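Local structure of CELL WALL surface anchor family protein (Streptococcus pneumoniae, 2WW8) at residues Lys323-Asp327 with Lys328-Val332; Leu363-Ala366 with Asp367-Leu370; Thr553-Met556 with Gln557-Ser560. The protein serves as the adhesin of the pneumococcal pilus, probably recognising host cells through a metal-binding domain that resembles those of integrins. One frame throughout, in Å; residues are numbered along the deposited sequence. Where two conformers were deposited one is given.

In the fold
The three contacts lie in series along the chain, all within the domain built round the parallel sheet 269-275, 225-232, 379-386, 533-539 and 566-569, probably of the integrin-like von Willebrand factor A type. Interaction 2 stands in the middle, its centre about 18 Å from the centre of each of the others. It meets interaction 1 where Leu324 CG packs on Ile369 CG2 at 3.8 Å, and interaction 3 where Leu363 CD1 touches Ile559 CG2 at 4.2 Å. Interactions 1 and 3 stay about 17 Å apart at their nearest atoms. Interaction 2 binds calcium directly through Asp367, whereas the side chain of Met556 in interaction 3 lies about 9 Å from the magnesium ion.

Interaction 1: Lys323-Asp327 with Lys328-Val332; sequences KLTND and KNDIV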
ATOM      1  N   LYS A 323     -10.698 -19.019 -29.017  1.00 16.68           N
ATOM      2  CA  LYS A 323     -11.974 -18.366 -28.760  1.00 16.46           C
ATOM      3  C   LYS A 323     -11.752 -16.866 -28.457  1.00 17.29           C
ATOM      4  O   LYS A 323     -10.914 -16.492 -27.578  1.00 15.07           O
ATOM      5  CB  LYS A 323     -12.612 -19.088 -27.587  1.00 17.10           C
ATOM      6  CG  LYS A 323     -14.093 -18.806 -27.379  1.00 25.78           C
ATOM      7  CD  LYS A 323     -14.603 -19.338 -26.030  1.00 35.77           C
ATOM      8  CE  LYS A 323     -14.646 -18.245 -24.972  1.00 38.10           C
ATOM      9  NZ  LYS A 323     -14.654 -18.848 -23.612  1.00 44.35           N
ATOM     10  N   LEU A 324     -12.425 -16.003 -29.242  1.00 16.17           N
ATOM     11  CA  LEU A 324     -12.436 -14.542 -29.000  1.00 14.21           C
ATOM     12  C   LEU A 324     -13.045 -14.341 -27.625  1.00 14.83           C
ATOM     13  O   LEU A 324     -14.145 -14.861 -27.353  1.00 12.71           O
ATOM     14  CB  LEU A 324     -13.329 -13.820 -30.022  1.00 12.88           C
ATOM     15  CG  LEU A 324     -12.617 -13.587 -31.357  1.00 12.46           C
ATOM     16  CD1 LEU A 324     -13.641 -12.968 -32.288  1.00 10.31           C
ATOM     17  CD2 LEU A 324     -11.400 -12.719 -31.139  1.00 12.85           C
ATOM     18  N   THR A 325     -12.365 -13.616 -26.737  1.00 14.02           N
ATOM     19  CA  THR A 325     -12.843 -13.507 -25.360  1.00 13.30           C
ATOM     20  C   THR A 325     -12.502 -12.122 -24.795  1.00 14.34           C
ATOM     21  O   THR A 325     -11.446 -11.585 -25.150  1.00 12.68           O
ATOM     22  CB  THR A 325     -12.230 -14.569 -24.405  1.00 13.35           C
ATOM     23  OG1 THR A 325     -12.798 -14.442 -23.089  1.00 12.98           O
ATOM     24  CG2 THR A 325     -10.734 -14.431 -24.215  1.00 14.14           C
ATOM     25  N   ASN A 326     -13.336 -11.595 -23.894  1.00 14.38           N
ATOM     26  CA  ASN A 326     -12.976 -10.423 -23.083  1.00 14.32           C
ATOM     27  C   ASN A 326     -13.161 -10.710 -21.592  1.00 15.57           C
ATOM     28  O   ASN A 326     -13.162  -9.813 -20.740  1.00 13.93           O
ATOM     29  CB  ASN A 326     -13.789  -9.188 -23.497  1.00 13.82           C
ATOM     30  CG  ASN A 326     -15.291  -9.368 -23.214  1.00 17.26           C
ATOM     31  OD1 ASN A 326     -15.732 -10.441 -22.830  1.00 16.25           O
ATOM     32  ND2 ASN A 326     -16.070  -8.309 -23.359  1.00 24.20           N
ATOM     33  N   ASP A 327     -13.346 -11.982 -21.263  1.00 14.98           N
ATOM     34  CA  ASP A 327     -13.509 -12.312 -19.844  1.00 15.77           C
ATOM     35  C   ASP A 327     -12.105 -12.275 -19.175  1.00 16.76           C
ATOM     36  O   ASP A 327     -11.172 -12.898 -19.678  1.00 15.29           O
ATOM     37  CB  ASP A 327     -14.100 -13.732 -19.755  1.00 16.28           C
ATOM     38  CG  ASP A 327     -14.028 -14.293 -18.339  1.00 18.84           C
ATOM     39  OD1 ASP A 327     -12.980 -14.846 -17.919  1.00 18.56           O
ATOM     40  OD2 ASP A 327     -15.042 -14.143 -17.642  1.00 21.58           O
ATOM     41  N   LYS A 328     -11.960 -11.550 -18.060  1.00 17.78           N
ATOM     42  CA  LYS A 328     -10.665 -11.408 -17.371  1.00 18.03           C
ATOM     43  C   LYS A 328      -9.941 -12.716 -16.997  1.00 17.54           C
ATOM     44  O   LYS A 328      -8.703 -12.824 -17.105  1.00 16.50           O
ATOM     45  CB  LYS A 328     -10.831 -10.534 -16.110  1.00 17.55           C
ATOM     46  CG  LYS A 328     -11.206  -9.053 -16.413  1.00 21.39           C
ATOM     47  CD  LYS A 328     -10.420  -8.449 -17.609  1.00 27.09           C
ATOM     48  CE  LYS A 328     -10.876  -6.991 -17.914  1.00 29.50           C
ATOM     49  NZ  LYS A 328     -10.016  -6.311 -18.927  1.00 31.51           N
ATOM     50  N   ASN A 329     -10.693 -13.721 -16.553  1.00 16.22           N
ATOM     51  CA  ASN A 329     -10.103 -15.006 -16.208  1.00 17.19           C
ATOM     52  C   ASN A 329      -9.600 -15.763 -17.432  1.00 16.54           C
ATOM     53  O   ASN A 329      -8.527 -16.385 -17.431  1.00 18.13           O
ATOM     54  CB  ASN A 329     -11.124 -15.862 -15.444  1.00 17.74           C
ATOM     55  CG  ASN A 329     -11.310 -15.439 -13.981  1.00 21.34           C
ATOM     56  OD1 ASN A 329     -12.443 -15.253 -13.549  1.00 24.07           O
ATOM     57  ND2 ASN A 329     -10.216 -15.277 -13.220  1.00 23.50           N
ATOM     58  N   ASP A 330     -10.386 -15.712 -18.500  1.00 15.89           N
ATOM     59  CA  ASP A 330     -10.015 -16.293 -19.787  1.00 15.90           C
ATOM     60  C   ASP A 330      -8.758 -15.615 -20.323  1.00 13.71           C
ATOM     61  O   ASP A 330      -7.924 -16.302 -20.903  1.00 13.08           O
ATOM     62  CB  ASP A 330     -11.090 -16.055 -20.865  1.00 15.30           C
ATOM     63  CG  ASP A 330     -12.353 -16.947 -20.740  1.00 23.42           C
ATOM     64  OD1 ASP A 330     -12.465 -17.754 -19.770  1.00 19.65           O
ATOM     65  OD2 ASP A 330     -13.217 -16.810 -21.676  1.00 23.23           O
ATOM     66  N   ILE A 331      -8.674 -14.292 -20.190  1.00 13.22           N
ATOM     67  CA  ILE A 331      -7.510 -13.539 -20.679  1.00 14.18           C
ATOM     68  C   ILE A 331      -6.245 -13.969 -19.936  1.00 14.75           C
ATOM     69  O   ILE A 331      -5.199 -14.157 -20.569  1.00 12.53           O
ATOM     70  CB  ILE A 331      -7.711 -12.014 -20.551  1.00 16.05           C
ATOM     71  CG1 ILE A 331      -8.788 -11.550 -21.575  1.00 13.73           C
ATOM     72  CG2 ILE A 331      -6.361 -11.301 -20.764  1.00 15.65           C
ATOM     73  CD1 ILE A 331      -9.443 -10.284 -21.206  1.00 17.40           C
ATOM     74  N   VAL A 332      -6.348 -14.141 -18.614  1.00 15.80           N
ATOM     75  CA  VAL A 332      -5.246 -14.690 -17.817  1.00 17.77           C
ATOM     76  C   VAL A 332      -4.762 -16.059 -18.353  1.00 18.34           C
ATOM     77  O   VAL A 332      -3.577 -16.347 -18.420  1.00 17.54           O
ATOM     78  CB  VAL A 332      -5.563 -14.780 -16.307  1.00 17.01           C
ATOM     79  CG1 VAL A 332      -4.467 -15.615 -15.519  1.00 17.62           C
ATOM     80  CG2 VAL A 332      -5.716 -13.370 -15.720  1.00 16.41           C
TER
HETATM   81  O   HOH W   1     -15.193 -15.053 -15.076  1.00 26.72           O
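The carboxylate of Asp330 takes two donors on the one oxygen OD2. Thr325 OG1 donates to Asp330 OD2 from its anti side at 2.8 Å, close to the carboxylate plane, while Lys323 NZ makes a salt bridge to the same OD2 at 3.2 Å from the syn side, 35° out of that plane. The second flat group, the carboxylate of Asp327, is engaged at both oxygens: the anti lone pair of OD1 takes the N-H of Asp330 at 2.8 Å, and OD2 receives a water that also donates to Asn329 OD1. Asp327 is thus the N-cap of helix 328-337, a place suited to a short acceptor that can reach forward to an N-H of the first turn, here that of Asp330. Its CG stands anti to the backbone N (chi1 168°), which turns OD1 onto the helix end. Thr325 OG1 works twice, since it also accepts from Asp327 N at 3.1 Å and closes an ST turn leading into the cap. The two carboxylates come within 3.5 Å at Asp327 OD1 and Asp330 OD1, a repulsion that Lys323 and the helix N-terminus probably offset. Ile331 N bonds to Asp327 O. Ile331 packs inward on Ile259 and Thr263 of helix 247-263, Thr325 pairs through its backbone with Val270 of strand 269-275, and Asn326 ND2 bonds to Ser266 O.

Interaction 2: Leu363-Ala366 with Asp367-Leu370; sequences LMKA and DEIL. With CA (calcium ion), chain C.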
ATOM      1  N   LEU A 363      -3.278 -18.555 -41.230  1.00 14.22           N
ATOM      2  CA  LEU A 363      -4.157 -17.519 -41.785  1.00 15.43           C
ATOM      3  C   LEU A 363      -5.584 -18.090 -41.865  1.00 13.98           C
ATOM      4  O   LEU A 363      -6.554 -17.402 -41.545  1.00 12.10           O
ATOM      5  CB  LEU A 363      -3.633 -17.104 -43.172  1.00 16.03           C
ATOM      6  CG  LEU A 363      -2.365 -16.254 -43.174  1.00 16.50           C
ATOM      7  CD1 LEU A 363      -1.793 -16.185 -44.622  1.00 17.13           C
ATOM      8  CD2 LEU A 363      -2.552 -14.849 -42.558  1.00 14.36           C
ATOM      9  N   MET A 364      -5.729 -19.343 -42.300  1.00 13.53           N
ATOM     10  CA  MET A 364      -7.031 -20.002 -42.276  1.00 15.39           C
ATOM     11  C   MET A 364      -7.743 -20.050 -40.938  1.00 16.49           C
ATOM     12  O   MET A 364      -8.950 -19.798 -40.883  1.00 14.71           O
ATOM     13  CB  MET A 364      -7.048 -21.406 -42.912  1.00 15.98           C
ATOM     14  CG  MET A 364      -6.719 -21.380 -44.362  1.00 14.21           C
ATOM     15  SD  MET A 364      -6.207 -22.994 -45.006  1.00 16.26           S
ATOM     16  CE  MET A 364      -7.601 -24.072 -44.474  1.00 12.63           C
ATOM     17  N   LYS A 365      -6.999 -20.374 -39.878  1.00 14.64           N
ATOM     18  CA  LYS A 365      -7.522 -20.417 -38.540  1.00 13.55           C
ATOM     19  C   LYS A 365      -7.940 -18.992 -38.119  1.00 14.39           C
ATOM     20  O   LYS A 365      -8.995 -18.860 -37.552  1.00 15.05           O
ATOM     21  CB  LYS A 365      -6.502 -21.028 -37.562  1.00 11.36           C
ATOM     22  CG  LYS A 365      -7.144 -21.175 -36.154  1.00 16.27           C
ATOM     23  CD  LYS A 365      -8.476 -21.929 -36.236  1.00 21.11           C
ATOM     24  CE  LYS A 365      -8.249 -23.419 -36.144  1.00 30.62           C
ATOM     25  NZ  LYS A 365      -9.571 -24.102 -36.158  1.00 30.86           N
ATOM     26  N   ALA A 366      -7.160 -17.945 -38.391  1.00 10.62           N
ATOM     27  CA  ALA A 366      -7.601 -16.571 -38.047  1.00 13.41           C
ATOM     28  C   ALA A 366      -8.885 -16.203 -38.813  1.00 13.53           C
ATOM     29  O   ALA A 366      -9.833 -15.692 -38.232  1.00 13.25           O
ATOM     30  CB  ALA A 366      -6.528 -15.543 -38.373  1.00 13.25           C
ATOM     31  N   ASP A 367      -8.966 -16.481 -40.111  1.00 13.24           N
ATOM     32  CA  ASP A 367     -10.213 -16.183 -40.856  1.00 13.52           C
ATOM     33  C   ASP A 367     -11.409 -16.964 -40.286  1.00 15.06           C
ATOM     34  O   ASP A 367     -12.482 -16.388 -40.148  1.00 12.64           O
ATOM     35  CB  ASP A 367      -9.983 -16.574 -42.327  1.00 14.82           C
ATOM     36  CG  ASP A 367     -11.076 -16.085 -43.246  1.00 16.39           C
ATOM     37  OD1 ASP A 367     -11.649 -15.017 -43.015  1.00 15.15           O
ATOM     38  OD2 ASP A 367     -11.354 -16.743 -44.255  1.00 15.10           O
ATOM     39  N   GLU A 368     -11.219 -18.240 -39.918  1.00 13.14           N
ATOM     40  CA  GLU A 368     -12.271 -19.039 -39.289  1.00 14.25           C
ATOM     41  C   GLU A 368     -12.782 -18.440 -37.980  1.00 11.97           C
ATOM     42  O   GLU A 368     -14.000 -18.276 -37.783  1.00 12.07           O
ATOM     43  CB  GLU A 368     -11.783 -20.493 -39.049  1.00 15.66           C
ATOM     44  CG  GLU A 368     -12.739 -21.370 -38.294  1.00 18.56           C
ATOM     45  CD  GLU A 368     -12.222 -22.833 -38.221  1.00 31.51           C
ATOM     46  OE1 GLU A 368     -11.030 -23.166 -38.441  1.00 30.01           O
ATOM     47  OE2 GLU A 368     -13.053 -23.716 -37.978  1.00 34.79           O
ATOM     48  N   ILE A 369     -11.871 -18.105 -37.073  1.00 11.40           N
ATOM     49  CA  ILE A 369     -12.265 -17.470 -35.816  1.00 11.76           C
ATOM     50  C   ILE A 369     -13.059 -16.171 -36.045  1.00 13.59           C
ATOM     51  O   ILE A 369     -14.105 -15.984 -35.442  1.00 13.90           O
ATOM     52  CB  ILE A 369     -11.043 -17.201 -34.899  1.00 12.71           C
ATOM     53  CG1 ILE A 369     -10.493 -18.570 -34.465  1.00 17.17           C
ATOM     54  CG2 ILE A 369     -11.403 -16.237 -33.728  1.00 11.82           C
ATOM     55  CD1 ILE A 369      -9.179 -18.423 -33.770  1.00 13.63           C
ATOM     56  N   LEU A 370     -12.539 -15.265 -36.864  1.00 13.77           N
ATOM     57  CA  LEU A 370     -13.249 -13.973 -37.120  1.00 14.15           C
ATOM     58  C   LEU A 370     -14.571 -14.209 -37.849  1.00 14.07           C
ATOM     59  O   LEU A 370     -15.600 -13.646 -37.460  1.00 13.19           O
ATOM     60  CB  LEU A 370     -12.317 -13.087 -37.920  1.00 12.94           C
ATOM     61  CG  LEU A 370     -11.131 -12.544 -37.132  1.00 13.57           C
ATOM     62  CD1 LEU A 370     -10.158 -11.933 -38.116  1.00 12.35           C
ATOM     63  CD2 LEU A 370     -11.625 -11.486 -36.023  1.00 10.16           C
TER
HETATM   64 CA    CA C1001     -12.770 -15.146 -45.363  1.00 21.55          CA
HETATM   65  O   HOH W   2     -13.311 -17.020 -46.726  1.00 19.77           O
HETATM   66  O   HOH W   3     -14.920 -15.343 -44.272  1.00 18.54           O
HETATM   67  O   HOH W   4     -13.997 -14.343 -47.332  1.00 11.58           O
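Two charged side chains one turn apart, Lys365 and Glu368, form a salt bridge with Lys365 NZ 2.9 Å from Glu368 OE1. The ammonium group lies above the carboxylate, 59° out of its plane; bends of the lysine chain at chi2 (52°) and chi3 (87°) bring NZ back toward Glu368, which stays extended. Apolar contact is slight: Lys365 CG lies 4.2 Å from Ile369 CD1, so the lysine stem meets the isoleucine and its ammonium group goes to the carboxylate. Regular helical backbone bonds join the two halves, among them Asp367 N to Leu363 O at 3.0 Å and Leu370 N to Ala366 O at 3.1 Å. Metal binding falls to Asp367, whose carboxylate grips calcium with both oxygens, OD1 at 2.6 Å and OD2 at 2.4 Å. An aspartate suits this place, being short, charged and able to chelate. Three waters, the backbone O of Asn526 and Asp530 OD2 complete the site, and Tyr532 OH is hydrogen-bonded to Asp367 OD1 and probably helps to hold the carboxylate. Small Ala366 and branched Ile369 and Leu370 pack on Val228 of strand 225-232, Ile369 also meets strand 269-275, and Leu363 and Met364 reach Tyr522 of helix 516-526.

Interaction 3: Thr553-Met556 with Gln557-Ser560; sequences TSFM and QSIS
Ile559 folds back over the C-terminal part of helix 549-558 and packs on Phe555 and Met556. At CB the side chain divides. CG1 takes the crowded position between backbone N and carbonyl carbon (chi1 60°), and this brings it to 3.5 Å from Met556 O. CG2, on the other branch, rests 3.9 Å from Phe555 CZ. CD1, the tip, meets the phenyl ring obliquely at Phe555 CE2, 3.8 Å away, and lies 4.1 Å from Met556 SD. Isoleucine and methionine run side by side, pointing the same way, and the bend at chi2 (-56°) brings Met556 CE to the edge of the Phe555 ring, in its plane. A branched, a flexible and a flat side chain thus fit together into one apolar cluster.

Toward the C-terminal end of helix 549-558, two serine hydroxyls serve backbone carbonyls. Ser558 OG donates to Phe555 O at 2.6 Å, where Ser558 N and Ile559 N add only weak bonds. Ser560 OG donates to Met556 O at 2.8 Å and is also hydrogen-bonded to Thr536 OG1, which ties this part of the chain to strand 533-539. Farther round the helix, Gln557 reaches back along it toward Thr553, its NE2 3.7 Å from Thr553 CG2 and its OE1 accepting from a water at 2.9 Å, a long polar chain apt for a partly exposed site.

The helix belongs to a beta-alpha-beta unit between strands 533-539 and 566-569. Met556 and Ile559 face Thr386 and His384 of strand 379-386, Gln557 and Ser560 touch Tyr566 of strand 566-569, and Phe555 and Ile559 meet Thr519 and Tyr523 of helix 516-526.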
ATOM      1  N   THR A 553      10.155 -10.167 -48.556  1.00 14.95           N
ATOM      2  CA  THR A 553       9.466  -8.923 -48.232  1.00 15.62           C
ATOM      3  C   THR A 553       8.200  -8.734 -49.054  1.00 15.35           C
ATOM      4  O   THR A 553       7.165  -8.341 -48.486  1.00 16.66           O
ATOM      5  CB  THR A 553      10.423  -7.725 -48.426  1.00 15.95           C
ATOM      6  OG1 THR A 553      11.430  -7.871 -47.412  1.00 19.04           O
ATOM      7  CG2 THR A 553       9.765  -6.335 -48.289  1.00 17.70           C
ATOM      8  N   SER A 554       8.286  -8.936 -50.367  1.00 14.04           N
ATOM      9  CA  SER A 554       7.096  -8.876 -51.214  0.60 14.82           C
ATOM     10  C   SER A 554       6.014  -9.833 -50.731  1.00 14.35           C
ATOM     11  O   SER A 554       4.851  -9.452 -50.665  1.00 14.02           O
ATOM     12  CB  SER A 554       7.429  -9.224 -52.660  0.60 16.13           C
ATOM     13  OG  SER A 554       8.487  -8.389 -53.058  0.60 14.86           O
ATOM     14  N   PHE A 555       6.380 -11.060 -50.369  1.00 12.49           N
ATOM     15  CA  PHE A 555       5.427 -12.045 -49.920  1.00 13.34           C
ATOM     16  C   PHE A 555       4.721 -11.601 -48.630  1.00 13.39           C
ATOM     17  O   PHE A 555       3.509 -11.779 -48.509  1.00 13.21           O
ATOM     18  CB  PHE A 555       6.076 -13.419 -49.634  1.00 12.44           C
ATOM     19  CG  PHE A 555       5.158 -14.316 -48.909  1.00 15.82           C
ATOM     20  CD1 PHE A 555       4.156 -15.008 -49.619  1.00 14.16           C
ATOM     21  CD2 PHE A 555       5.225 -14.403 -47.517  1.00 12.08           C
ATOM     22  CE1 PHE A 555       3.236 -15.756 -48.901  1.00 14.70           C
ATOM     23  CE2 PHE A 555       4.321 -15.158 -46.811  1.00 13.95           C
ATOM     24  CZ  PHE A 555       3.313 -15.861 -47.510  1.00 15.59           C
ATOM     25  N   MET A 556       5.472 -11.136 -47.631  1.00 13.17           N
ATOM     26  CA  MET A 556       4.896 -10.741 -46.334  1.00 13.75           C
ATOM     27  C   MET A 556       3.985  -9.512 -46.470  1.00 13.84           C
ATOM     28  O   MET A 556       2.951  -9.395 -45.796  1.00 15.38           O
ATOM     29  CB  MET A 556       6.062 -10.421 -45.364  1.00 14.71           C
ATOM     30  CG  MET A 556       6.797 -11.658 -44.824  1.00 17.83           C
ATOM     31  SD  MET A 556       5.699 -12.832 -43.987  1.00 20.54           S
ATOM     32  CE  MET A 556       6.761 -14.277 -43.964  1.00 22.98           C
ATOM     33  N   GLN A 557       4.376  -8.585 -47.327  1.00 14.93           N
ATOM     34  CA  GLN A 557       3.478  -7.475 -47.679  1.00 14.51           C
ATOM     35  C   GLN A 557       2.136  -7.969 -48.267  1.00 15.02           C
ATOM     36  O   GLN A 557       1.082  -7.389 -47.938  1.00 16.03           O
ATOM     37  CB  GLN A 557       4.173  -6.553 -48.668  1.00 13.21           C
ATOM     38  CG  GLN A 557       5.249  -5.666 -48.001  1.00 10.57           C
ATOM     39  CD  GLN A 557       6.135  -4.937 -49.006  1.00 14.56           C
ATOM     40  OE1 GLN A 557       6.114  -5.251 -50.184  1.00 16.00           O
ATOM     41  NE2 GLN A 557       6.959  -3.996 -48.530  1.00 12.65           N
ATOM     42  N   SER A 558       2.177  -9.028 -49.091  1.00 14.39           N
ATOM     43  CA  SER A 558       0.992  -9.506 -49.809  1.00 13.09           C
ATOM     44  C   SER A 558       0.117 -10.298 -48.856  1.00 13.15           C
ATOM     45  O   SER A 558      -1.030 -10.548 -49.186  1.00 14.90           O
ATOM     46  CB  SER A 558       1.362 -10.459 -50.958  1.00 12.77           C
ATOM     47  OG  SER A 558       1.707 -11.742 -50.419  1.00 17.52           O
ATOM     48  N   ILE A 559       0.608 -10.712 -47.689  1.00 11.36           N
ATOM     49  CA  ILE A 559      -0.333 -11.283 -46.717  1.00 10.59           C
ATOM     50  C   ILE A 559      -0.601 -10.336 -45.569  1.00 12.88           C
ATOM     51  O   ILE A 559      -0.908 -10.770 -44.463  1.00 14.05           O
ATOM     52  CB  ILE A 559       0.103 -12.667 -46.218  1.00 12.03           C
ATOM     53  CG1 ILE A 559       1.479 -12.601 -45.514  1.00 13.70           C
ATOM     54  CG2 ILE A 559       0.126 -13.697 -47.398  1.00 10.69           C
ATOM     55  CD1 ILE A 559       1.689 -13.675 -44.475  1.00 14.50           C
ATOM     56  N   SER A 560      -0.463  -9.038 -45.827  1.00 13.49           N
ATOM     57  CA  SER A 560      -0.865  -8.001 -44.878  1.00 13.43           C
ATOM     58  C   SER A 560      -1.896  -7.156 -45.626  1.00 12.80           C
ATOM     59  O   SER A 560      -1.929  -7.199 -46.860  1.00 13.28           O
ATOM     60  CB  SER A 560       0.327  -7.063 -44.570  1.00 13.75           C
ATOM     61  OG  SER A 560       1.423  -7.816 -44.081  1.00 14.49           O
TER
HETATM   62  O   HOH W   5       8.468  -5.186 -51.959  1.00 27.41           O